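Local coordinates for protein AAA ATPase, central region (Enterococcus faecium, PDB 2R9G) that probably acts as an ATPase of the MgsA/RarA family in DNA replication and genome maintenance, and is represented here by its C-terminal fragment, which forms a four-chain assembly, at residues C[77-82]-C[89-94]; C[148-153]-C[160-165]; C[169-174]-C[187-192]. All blocks are in the same frame, centred on the assembly; numbering follows the deposited sequence.

Contact 1: C[77-82]-C[89-94]; sequences LAAEKL and IPLADV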
loop_
_atom_site.group_PDB
_atom_site.type_symbol
_atom_site.label_atom_id
_atom_site.label_comp_id
_atom_site.label_asym_id
_atom_site.label_seq_id
_atom_site.Cartn_x
_atom_site.Cartn_y
_atom_site.Cartn_z
ATOM N N LEU C 77 -6.386 4.118 9.042
ATOM C CA LEU C 77 -6.950 2.836 9.467
ATOM C C LEU C 77 -6.285 2.365 10.746
ATOM O O LEU C 77 -6.939 1.772 11.603
ATOM C CB LEU C 77 -6.832 1.764 8.376
ATOM C CG LEU C 77 -7.643 1.932 7.085
ATOM C CD1 LEU C 77 -7.279 0.851 6.086
ATOM C CD2 LEU C 77 -9.144 1.943 7.345
ATOM N N ALA C 78 -4.992 2.651 10.871
ATOM C CA ALA C 78 -4.246 2.398 12.104
ATOM C C ALA C 78 -4.792 3.250 13.267
ATOM O O ALA C 78 -4.997 2.740 14.359
ATOM C CB ALA C 78 -2.741 2.661 11.885
ATOM N N ALA C 79 -5.044 4.535 13.002
ATOM C CA ALA C 79 -5.609 5.491 13.974
ATOM C C ALA C 79 -6.996 5.123 14.513
ATOM O O ALA C 79 -7.228 5.205 15.722
ATOM C CB ALA C 79 -5.635 6.902 13.371
ATOM N N GLU C 80 -7.902 4.728 13.619
ATOM C CA GLU C 80 -9.236 4.218 13.995
ATOM C C GLU C 80 -9.162 2.985 14.893
ATOM O O GLU C 80 -9.927 2.858 15.856
ATOM C CB GLU C 80 -10.042 3.843 12.746
ATOM C CG GLU C 80 -10.447 5.000 11.873
ATOM C CD GLU C 80 -10.842 4.561 10.472
ATOM O OE1 GLU C 80 -10.990 3.340 10.234
ATOM O OE2 GLU C 80 -11.002 5.444 9.604
ATOM N N LYS C 81 -8.250 2.072 14.571
ATOM C CA LYS C 81 -8.075 0.848 15.357
ATOM C C LYS C 81 -7.456 1.120 16.724
ATOM O O LYS C 81 -7.788 0.441 17.692
ATOM C CB LYS C 81 -7.245 -0.185 14.596
ATOM C CG LYS C 81 -7.982 -0.813 13.424
ATOM C CD LYS C 81 -7.024 -1.544 12.479
ATOM C CE LYS C 81 -7.723 -1.930 11.184
ATOM N NZ LYS C 81 -8.876 -2.843 11.414
ATOM N N LEU C 82 -6.586 2.130 16.799
ATOM C CA LEU C 82 -5.840 2.438 18.019
ATOM C C LEU C 82 -6.563 3.403 18.946
ATOM O O LEU C 82 -6.557 3.220 20.166
ATOM C CB LEU C 82 -4.451 3.018 17.686
ATOM C CG LEU C 82 -3.434 2.087 17.014
ATOM C CD1 LEU C 82 -2.195 2.867 16.535
ATOM C CD2 LEU C 82 -3.054 0.920 17.894
ATOM N N ILE C 89 0.676 8.630 16.699
ATOM C CA ILE C 89 1.971 8.158 16.209
ATOM C C ILE C 89 1.987 7.940 14.683
ATOM O O ILE C 89 2.802 8.568 14.007
ATOM C CB ILE C 89 2.485 6.927 17.005
ATOM C CG1 ILE C 89 2.603 7.251 18.497
ATOM C CG2 ILE C 89 3.804 6.465 16.446
ATOM C CD1 ILE C 89 2.726 6.012 19.399
ATOM N N PRO C 90 1.096 7.066 14.128
ATOM C CA PRO C 90 1.019 7.052 12.657
ATOM C C PRO C 90 0.729 8.404 11.986
ATOM O O PRO C 90 1.259 8.673 10.906
ATOM C CB PRO C 90 -0.120 6.054 12.361
ATOM C CG PRO C 90 -0.817 5.828 13.649
ATOM C CD PRO C 90 0.202 6.046 14.712
ATOM N N LEU C 91 -0.089 9.241 12.620
ATOM C CA LEU C 91 -0.408 10.567 12.069
ATOM C C LEU C 91 0.809 11.472 11.996
ATOM O O LEU C 91 0.969 12.193 11.018
ATOM C CB LEU C 91 -1.509 11.258 12.870
ATOM C CG LEU C 91 -2.839 10.507 12.897
ATOM C CD1 LEU C 91 -3.831 11.264 13.740
ATOM C CD2 LEU C 91 -3.368 10.254 11.469
ATOM N N ALA C 92 1.649 11.437 13.031
ATOM C CA ALA C 92 2.917 12.183 13.037
ATOM C C ALA C 92 3.819 11.754 11.890
ATOM O O ALA C 92 4.387 12.609 11.181
ATOM C CB ALA C 92 3.648 12.009 14.369
ATOM N N ASP C 93 3.942 10.434 11.714
ATOM C CA ASP C 93 4.743 9.853 10.653
ATOM C C ASP C 93 4.326 10.362 9.282
ATOM O O ASP C 93 5.177 10.723 8.469
ATOM C CB ASP C 93 4.626 8.325 10.662
ATOM C CG ASP C 93 5.401 7.670 11.792
ATOM O OD1 ASP C 93 5.259 6.442 11.918
ATOM O OD2 ASP C 93 6.134 8.349 12.547
ATOM N N VAL C 94 3.019 10.383 9.028
ATOM C CA VAL C 94 2.534 10.779 7.717
ATOM C C VAL C 94 2.612 12.277 7.500
ATOM O O VAL C 94 2.868 12.717 6.393
ATOM C CB VAL C 94 1.136 10.169 7.329
ATOM C CG1 VAL C 94 1.230 8.668 7.228
ATOM C CG2 VAL C 94 0.058 10.539 8.298
#

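Contact 2: C[148-153]-C[160-165]; sequences QYPHHF and QQYLPD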
loop_
_atom_site.group_PDB
_atom_site.type_symbol
_atom_site.label_atom_id
_atom_site.label_comp_id
_atom_site.label_asym_id
_atom_site.label_seq_id
_atom_site.Cartn_x
_atom_site.Cartn_y
_atom_site.Cartn_z
ATOM N N GLN C 148 -12.126 0.984 -30.784
ATOM C CA GLN C 148 -10.830 0.302 -30.824
ATOM C C GLN C 148 -10.279 0.064 -29.411
ATOM O O GLN C 148 -10.057 1.003 -28.651
ATOM C CB GLN C 148 -9.822 1.095 -31.651
ATOM C CG GLN C 148 -10.138 1.162 -33.136
ATOM C CD GLN C 148 -9.239 2.141 -33.862
ATOM O OE1 GLN C 148 -8.259 1.744 -34.488
ATOM N NE2 GLN C 148 -9.552 3.436 -33.756
ATOM N N TYR C 149 -10.063 -1.207 -29.095
ATOM C CA TYR C 149 -9.532 -1.681 -27.823
ATOM C C TYR C 149 -8.006 -1.541 -27.834
ATOM O O TYR C 149 -7.337 -2.219 -28.611
ATOM C CB TYR C 149 -9.929 -3.153 -27.695
ATOM C CG TYR C 149 -9.749 -3.825 -26.354
ATOM C CD1 TYR C 149 -10.431 -3.382 -25.221
ATOM C CD2 TYR C 149 -8.957 -4.968 -26.241
ATOM C CE1 TYR C 149 -10.288 -4.038 -23.997
ATOM C CE2 TYR C 149 -8.807 -5.628 -25.026
ATOM C CZ TYR C 149 -9.473 -5.160 -23.912
ATOM O OH TYR C 149 -9.319 -5.817 -22.720
ATOM N N PRO C 150 -7.457 -0.640 -26.991
ATOM C CA PRO C 150 -6.014 -0.300 -26.963
ATOM C C PRO C 150 -5.068 -1.470 -26.734
ATOM O O PRO C 150 -3.975 -1.494 -27.314
ATOM C CB PRO C 150 -5.905 0.699 -25.809
ATOM C CG PRO C 150 -7.265 1.290 -25.701
ATOM C CD PRO C 150 -8.218 0.173 -26.027
ATOM N N HIS C 151 -5.498 -2.439 -25.925
ATOM C CA HIS C 151 -4.687 -3.610 -25.581
ATOM C C HIS C 151 -4.232 -4.445 -26.792
ATOM O O HIS C 151 -3.278 -5.216 -26.685
ATOM C CB HIS C 151 -5.424 -4.500 -24.578
ATOM C CG HIS C 151 -5.699 -3.844 -23.256
ATOM N ND1 HIS C 151 -4.698 -3.486 -22.376
ATOM C CD2 HIS C 151 -6.864 -3.510 -22.651
ATOM C CE1 HIS C 151 -5.234 -2.942 -21.298
ATOM N NE2 HIS C 151 -6.548 -2.945 -21.440
ATOM N N HIS C 152 -4.902 -4.276 -27.934
ATOM C CA HIS C 152 -4.528 -4.959 -29.178
ATOM C C HIS C 152 -3.358 -4.304 -29.902
ATOM O O HIS C 152 -2.785 -4.899 -30.813
ATOM C CB HIS C 152 -5.719 -5.025 -30.139
ATOM C CG HIS C 152 -6.826 -5.919 -29.678
ATOM N ND1 HIS C 152 -8.155 -5.610 -29.859
ATOM C CD2 HIS C 152 -6.802 -7.119 -29.053
ATOM C CE1 HIS C 152 -8.904 -6.580 -29.366
ATOM N NE2 HIS C 152 -8.108 -7.506 -28.866
ATOM N N PHE C 153 -3.009 -3.088 -29.493
ATOM C CA PHE C 153 -2.073 -2.254 -30.236
ATOM C C PHE C 153 -0.680 -2.227 -29.607
ATOM O O PHE C 153 -0.489 -2.666 -28.465
ATOM C CB PHE C 153 -2.626 -0.831 -30.350
ATOM C CG PHE C 153 -3.836 -0.713 -31.242
ATOM C CD1 PHE C 153 -5.104 -1.062 -30.780
ATOM C CD2 PHE C 153 -3.708 -0.233 -32.542
ATOM C CE1 PHE C 153 -6.215 -0.954 -31.599
ATOM C CE2 PHE C 153 -4.822 -0.118 -33.370
ATOM C CZ PHE C 153 -6.075 -0.486 -32.898
ATOM N N GLN C 160 -7.371 7.498 -30.848
ATOM C CA GLN C 160 -8.827 7.425 -30.810
ATOM C C GLN C 160 -9.370 8.653 -30.081
ATOM O O GLN C 160 -8.737 9.159 -29.151
ATOM C CB GLN C 160 -9.266 6.136 -30.099
ATOM C CG GLN C 160 -10.763 5.837 -30.142
ATOM C CD GLN C 160 -11.105 4.422 -29.731
ATOM O OE1 GLN C 160 -12.192 3.918 -30.033
ATOM N NE2 GLN C 160 -10.177 3.763 -29.045
ATOM N N GLN C 161 -10.532 9.133 -30.517
ATOM C CA GLN C 161 -11.209 10.254 -29.869
ATOM C C GLN C 161 -12.002 9.763 -28.662
ATOM O O GLN C 161 -12.853 8.882 -28.787
ATOM C CB GLN C 161 -12.140 10.969 -30.855
ATOM C CG GLN C 161 -12.697 12.305 -30.351
ATOM C CD GLN C 161 -14.109 12.592 -30.857
ATOM O OE1 GLN C 161 -14.769 11.724 -31.431
ATOM N NE2 GLN C 161 -14.580 13.814 -30.634
ATOM N N TYR C 162 -11.713 10.336 -27.496
ATOM C CA TYR C 162 -12.449 10.020 -26.268
ATOM C C TYR C 162 -13.229 11.228 -25.734
ATOM O O TYR C 162 -14.294 11.075 -25.135
ATOM C CB TYR C 162 -11.515 9.468 -25.181
ATOM C CG TYR C 162 -10.785 8.200 -25.549
ATOM C CD1 TYR C 162 -11.424 6.964 -25.486
ATOM C CD2 TYR C 162 -9.451 8.236 -25.956
ATOM C CE1 TYR C 162 -10.761 5.802 -25.827
ATOM C CE2 TYR C 162 -8.771 7.073 -26.296
ATOM C CZ TYR C 162 -9.435 5.862 -26.233
ATOM O OH TYR C 162 -8.773 4.706 -26.569
ATOM N N LEU C 163 -12.687 12.423 -25.944
ATOM C CA LEU C 163 -13.389 13.656 -25.602
ATOM C C LEU C 163 -14.596 13.858 -26.520
ATOM O O LEU C 163 -14.499 13.602 -27.728
ATOM C CB LEU C 163 -12.445 14.856 -25.713
ATOM C CG LEU C 163 -11.486 15.152 -24.559
ATOM C CD1 LEU C 163 -10.337 16.016 -25.073
ATOM C CD2 LEU C 163 -12.215 15.831 -23.395
ATOM N N PRO C 164 -15.735 14.311 -25.952
ATOM C CA PRO C 164 -16.918 14.704 -26.735
ATOM C C PRO C 164 -16.587 15.786 -27.763
ATOM O O PRO C 164 -15.633 16.542 -27.571
ATOM C CB PRO C 164 -17.861 15.278 -25.678
ATOM C CG PRO C 164 -17.448 14.619 -24.418
ATOM C CD PRO C 164 -15.965 14.474 -24.505
ATOM N N ASP C 165 -17.375 15.847 -28.834
ATOM C CA ASP C 165 -17.118 16.758 -29.961
ATOM C C ASP C 165 -16.975 18.222 -29.546
ATOM O O ASP C 165 -16.080 18.911 -30.024
ATOM C CB ASP C 165 -18.197 16.607 -31.045
ATOM C CG ASP C 165 -18.049 15.319 -31.862
ATOM O OD1 ASP C 165 -17.280 14.412 -31.467
ATOM O OD2 ASP C 165 -18.715 15.219 -32.916
#

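Contact 3: C[169-174]-C[187-192]; sequences NAQYYQ and QQYYRI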
loop_
_atom_site.group_PDB
_atom_site.type_symbol
_atom_site.label_atom_id
_atom_site.label_comp_id
_atom_site.label_asym_id
_atom_site.label_seq_id
_atom_site.Cartn_x
_atom_site.Cartn_y
_atom_site.Cartn_z
ATOM N N ASN C 169 -10.901 20.076 -27.951
ATOM C CA ASN C 169 -9.710 20.906 -27.776
ATOM C C ASN C 169 -9.383 21.195 -26.307
ATOM O O ASN C 169 -8.439 21.938 -26.018
ATOM C CB ASN C 169 -9.869 22.229 -28.538
ATOM C CG ASN C 169 -10.285 22.029 -29.991
ATOM O OD1 ASN C 169 -9.679 21.243 -30.725
ATOM N ND2 ASN C 169 -11.320 22.749 -30.411
ATOM N N ALA C 170 -10.162 20.610 -25.394
ATOM C CA ALA C 170 -10.005 20.839 -23.952
ATOM C C ALA C 170 -8.725 20.218 -23.405
ATOM O O ALA C 170 -8.401 19.067 -23.701
ATOM C CB ALA C 170 -11.211 20.316 -23.186
ATOM N N GLN C 171 -7.993 20.999 -22.621
ATOM C CA GLN C 171 -6.808 20.512 -21.940
ATOM C C GLN C 171 -6.901 20.908 -20.476
ATOM O O GLN C 171 -6.742 22.080 -20.122
ATOM C CB GLN C 171 -5.538 21.074 -22.585
ATOM C CG GLN C 171 -4.242 20.567 -21.959
ATOM C CD GLN C 171 -2.998 21.012 -22.711
ATOM O OE1 GLN C 171 -3.044 21.311 -23.905
ATOM N NE2 GLN C 171 -1.871 21.042 -22.011
ATOM N N TYR C 172 -7.180 19.919 -19.634
ATOM C CA TYR C 172 -7.351 20.141 -18.200
ATOM C C TYR C 172 -6.070 19.897 -17.415
ATOM O O TYR C 172 -5.778 20.618 -16.460
ATOM C CB TYR C 172 -8.459 19.248 -17.660
ATOM C CG TYR C 172 -9.783 19.424 -18.367
ATOM C CD1 TYR C 172 -10.360 20.683 -18.502
ATOM C CD2 TYR C 172 -10.463 18.324 -18.894
ATOM C CE1 TYR C 172 -11.574 20.848 -19.150
ATOM C CE2 TYR C 172 -11.677 18.474 -19.539
ATOM C CZ TYR C 172 -12.228 19.741 -19.663
ATOM O OH TYR C 172 -13.431 19.901 -20.310
ATOM N N TYR C 173 -5.314 18.881 -17.826
ATOM C CA TYR C 173 -4.165 18.439 -17.078
ATOM C C TYR C 173 -2.882 19.085 -17.571
ATOM O O TYR C 173 -2.481 18.916 -18.726
ATOM C CB TYR C 173 -4.059 16.907 -17.092
ATOM C CG TYR C 173 -2.858 16.372 -16.336
ATOM C CD1 TYR C 173 -2.711 16.603 -14.966
ATOM C CD2 TYR C 173 -1.873 15.635 -16.989
ATOM C CE1 TYR C 173 -1.609 16.124 -14.270
ATOM C CE2 TYR C 173 -0.762 15.147 -16.302
ATOM C CZ TYR C 173 -0.638 15.398 -14.943
ATOM O OH TYR C 173 0.448 14.924 -14.245
ATOM N N GLN C 174 -2.258 19.847 -16.687
ATOM C CA GLN C 174 -0.922 20.353 -16.942
ATOM C C GLN C 174 0.024 19.738 -15.922
ATOM O O GLN C 174 0.016 20.117 -14.742
ATOM C CB GLN C 174 -0.867 21.890 -16.972
ATOM C CG GLN C 174 -2.098 22.594 -16.416
ATOM C CD GLN C 174 -2.416 23.898 -17.143
ATOM O OE1 GLN C 174 -2.624 24.935 -16.514
ATOM N NE2 GLN C 174 -2.459 23.847 -18.473
ATOM N N GLN C 187 5.990 13.170 -19.045
ATOM C CA GLN C 187 6.675 12.713 -20.253
ATOM C C GLN C 187 5.747 11.859 -21.101
ATOM O O GLN C 187 5.630 12.092 -22.300
ATOM C CB GLN C 187 7.945 11.941 -19.912
ATOM C CG GLN C 187 9.142 12.823 -19.589
ATOM C CD GLN C 187 10.109 12.160 -18.612
ATOM O OE1 GLN C 187 10.100 10.939 -18.433
ATOM N NE2 GLN C 187 10.942 12.970 -17.966
ATOM N N GLN C 188 5.068 10.904 -20.466
ATOM C CA GLN C 188 4.085 10.053 -21.142
ATOM C C GLN C 188 2.929 10.863 -21.728
ATOM O O GLN C 188 2.523 10.629 -22.862
ATOM C CB GLN C 188 3.587 8.944 -20.207
ATOM C CG GLN C 188 2.642 7.920 -20.845
ATOM C CD GLN C 188 3.265 7.134 -21.997
ATOM O OE1 GLN C 188 4.480 6.929 -22.057
ATOM N NE2 GLN C 188 2.422 6.682 -22.914
ATOM N N TYR C 189 2.440 11.837 -20.964
ATOM C CA TYR C 189 1.403 12.768 -21.415
ATOM C C TYR C 189 1.768 13.507 -22.718
ATOM O O TYR C 189 0.968 13.558 -23.654
ATOM C CB TYR C 189 1.064 13.763 -20.291
ATOM C CG TYR C 189 -0.068 14.713 -20.613
ATOM C CD1 TYR C 189 -1.397 14.287 -20.546
ATOM C CD2 TYR C 189 0.186 16.042 -20.971
ATOM C CE1 TYR C 189 -2.448 15.152 -20.842
ATOM C CE2 TYR C 189 -0.860 16.918 -21.272
ATOM C CZ TYR C 189 -2.178 16.466 -21.200
ATOM O OH TYR C 189 -3.229 17.315 -21.490
ATOM N N TYR C 190 2.973 14.060 -22.782
ATOM C CA TYR C 190 3.401 14.790 -23.973
ATOM C C TYR C 190 3.787 13.866 -25.126
ATOM O O TYR C 190 3.600 14.222 -26.291
ATOM C CB TYR C 190 4.522 15.778 -23.639
ATOM C CG TYR C 190 4.041 16.933 -22.796
ATOM C CD1 TYR C 190 4.641 17.229 -21.574
ATOM C CD2 TYR C 190 2.962 17.718 -23.211
ATOM C CE1 TYR C 190 4.189 18.290 -20.792
ATOM C CE2 TYR C 190 2.500 18.776 -22.438
ATOM C CZ TYR C 190 3.116 19.056 -21.232
ATOM O OH TYR C 190 2.654 20.104 -20.471
ATOM N N ARG C 191 4.299 12.682 -24.786
ATOM C CA ARG C 191 4.603 11.622 -25.751
ATOM C C ARG C 191 3.349 11.207 -26.523
ATOM O O ARG C 191 3.403 10.999 -27.736
ATOM C CB ARG C 191 5.207 10.414 -25.027
ATOM C CG ARG C 191 5.685 9.275 -25.908
ATOM C CD ARG C 191 6.329 8.161 -25.077
ATOM N NE ARG C 191 7.570 8.603 -24.438
ATOM C CZ ARG C 191 7.778 8.666 -23.122
ATOM N NH1 ARG C 191 6.836 8.296 -22.261
ATOM N NH2 ARG C 191 8.946 9.096 -22.662
ATOM N N ILE C 192 2.226 11.105 -25.810
ATOM C CA ILE C 192 0.937 10.781 -26.419
ATOM C C ILE C 192 0.479 11.913 -27.342
ATOM O O ILE C 192 0.022 11.656 -28.454
ATOM C CB ILE C 192 -0.128 10.409 -25.350
ATOM C CG1 ILE C 192 0.241 9.072 -24.690
ATOM C CG2 ILE C 192 -1.534 10.336 -25.959
ATOM C CD1 ILE C 192 -0.326 8.879 -23.279
#

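Contact 1: C[77-82]-C[89-94]
Ala78, Ala79 and Leu82 meet Pro90 and Leu91 inside a helical hairpin, in which the end of helix 66-82 runs back against the first turns of helix 88-100. The segments 77-82 and 89-94 are antiparallel, their N-to-C directions 161° apart, and their axes come to 9.4 Å at closest approach. Two alanines and a leucine of one helix meet a proline and a leucine of the other; the contact is wholly apolar, with no hydrogen bond crossing it. The Pro90 ring is the central piece. Its CG points into the other helix and touches the CB of Ala78 at 4.1 Å. One turn further along, Leu82 reaches the same ring atom, its CD1 lying 4.4 Å from Pro90 CG; the branch gets there because CD1 stands anti to CA (chi2 170°), which stretches the chain out to its full length. The helical turn from Ala78 to Leu82 is closed by the bond from Leu82 N to Ala78 O (3.0 Å), which leaves both side chains on one face. Ala79, whose CA is the one nearest to that of Pro90, sends its methyl beside the proline, to Leu91. There Ala79 CB is 4.5 Å from Leu91 CD2, a loose touch made by one branch of a leucine whose CB does not itself aim at helix 66-82. Helix 46-61 packs against this margin of the pair, Cys50 against Ala79 and Ile49 and Leu53 against Leu91. The second subunit joins the hairpin too: its Tyr58 packs on Ala78 and Pro90 and its Val55 on Leu82, so intra-chain helix packing here continues into the interface between subunits.

Contact 2: C[148-153]-C[160-165]
Gln160 NE2 donates to Gln148 O over 2.8 Å, the shorter of two hydrogen bonds by which one side-chain amide grips the backbone of a single residue. The other runs the opposite way, from Gln148 N to Gln160 OE1 at 3.0 Å. The principle is that of a carboxamide standing in for a peptide neighbour, binding the N-H and C=O of one residue as an adjacent strand would; here it joins two parts of the long, mostly irregular connection between helices 106-119 and 180-195. The NE2 bond lies in the carbonyl plane of Gln148, on a lone pair, with an N-H...O angle of 157°. The bond to OE1 is straighter at 170°, but its donor is tilted from the plane of the side-chain carbonyl. With CG anti to the backbone N (chi1 -173°) and the chain extended beyond it, Gln160 brings OE1 and NE2 to Gln148 together, one to its N and one to its O, and the paired bonds should fix the rotation of that amide. His129 and Tyr147 pack against the same side chain, and the third subunit comes close by, the hydroxyl of Tyr36 of that subunit hydrogen-bonded to Tyr162 O. Gln160 CG sits 4.1 Å above one face of the Tyr162 ring, toward the rim. At the far end of that ring, Tyr162 OH touches Pro150 CG at 3.8 Å.

Contact 3: C[169-174]-C[187-192]
Tyr189 leaves helix 180-195 toward the segment 169-174, and from CB the chain turns so that CG lies anti to the backbone N (chi1 -176°), which carries the ring across to Tyr173. CG is 4.2 Å from Tyr173 CD2. Next along the rim, CD1 and CE1 meet the same Tyr173 CD2 at 3.8 and 3.9 Å. That atom stands over one face of Tyr189, toward the rim, and the pair forms a T-shaped (edge-to-face) stack: planes at 89°, centroids 5.3 Å apart, Tyr173 giving the edge. It ties the irregular segment 169-174, which precedes helix 180-195 in the chain, back onto that helix, with no hydrogen bond between the two segments. Further out, CE2 and CZ of Tyr189 lie 3.6 and 3.5 Å from Tyr173 O, and OH 3.3 Å from it. The hydroxyl ends beside the aliphatic part of Gln171, whose CG is 3.4 Å from Tyr189 OH, the side chains crossing at a slant with amide and ring planes 60° apart. The hydrogen bond of this OH is to Asp31 of the third subunit, whose carboxylate also accepts from the backbone N of Tyr172 and of Tyr173. Tyr173 OH instead bonds to Glu182, about two turns before Tyr189.

In the fold
Contact 1 joins two helices and stands apart from the other two: its centre is 42 Å from that of contact 2 and 36 Å from that of contact 3, on the opposite side of the chain's centre. Contacts 2 and 3 are neighbours, with centres 15 Å apart, and they touch where Leu163 CD1 packs against Ala170 O at 3.9 Å. The three follow one another along the chain without nesting. All are packing and subunit contacts of the C-terminal fragment, and all touch the third subunit: contact 1 through the salt bridge of Glu80 to Lys81 of that subunit, although more of it lies against the second subunit, contacts 2 and 3 through hydrogen bonds from the region after helix 106-119.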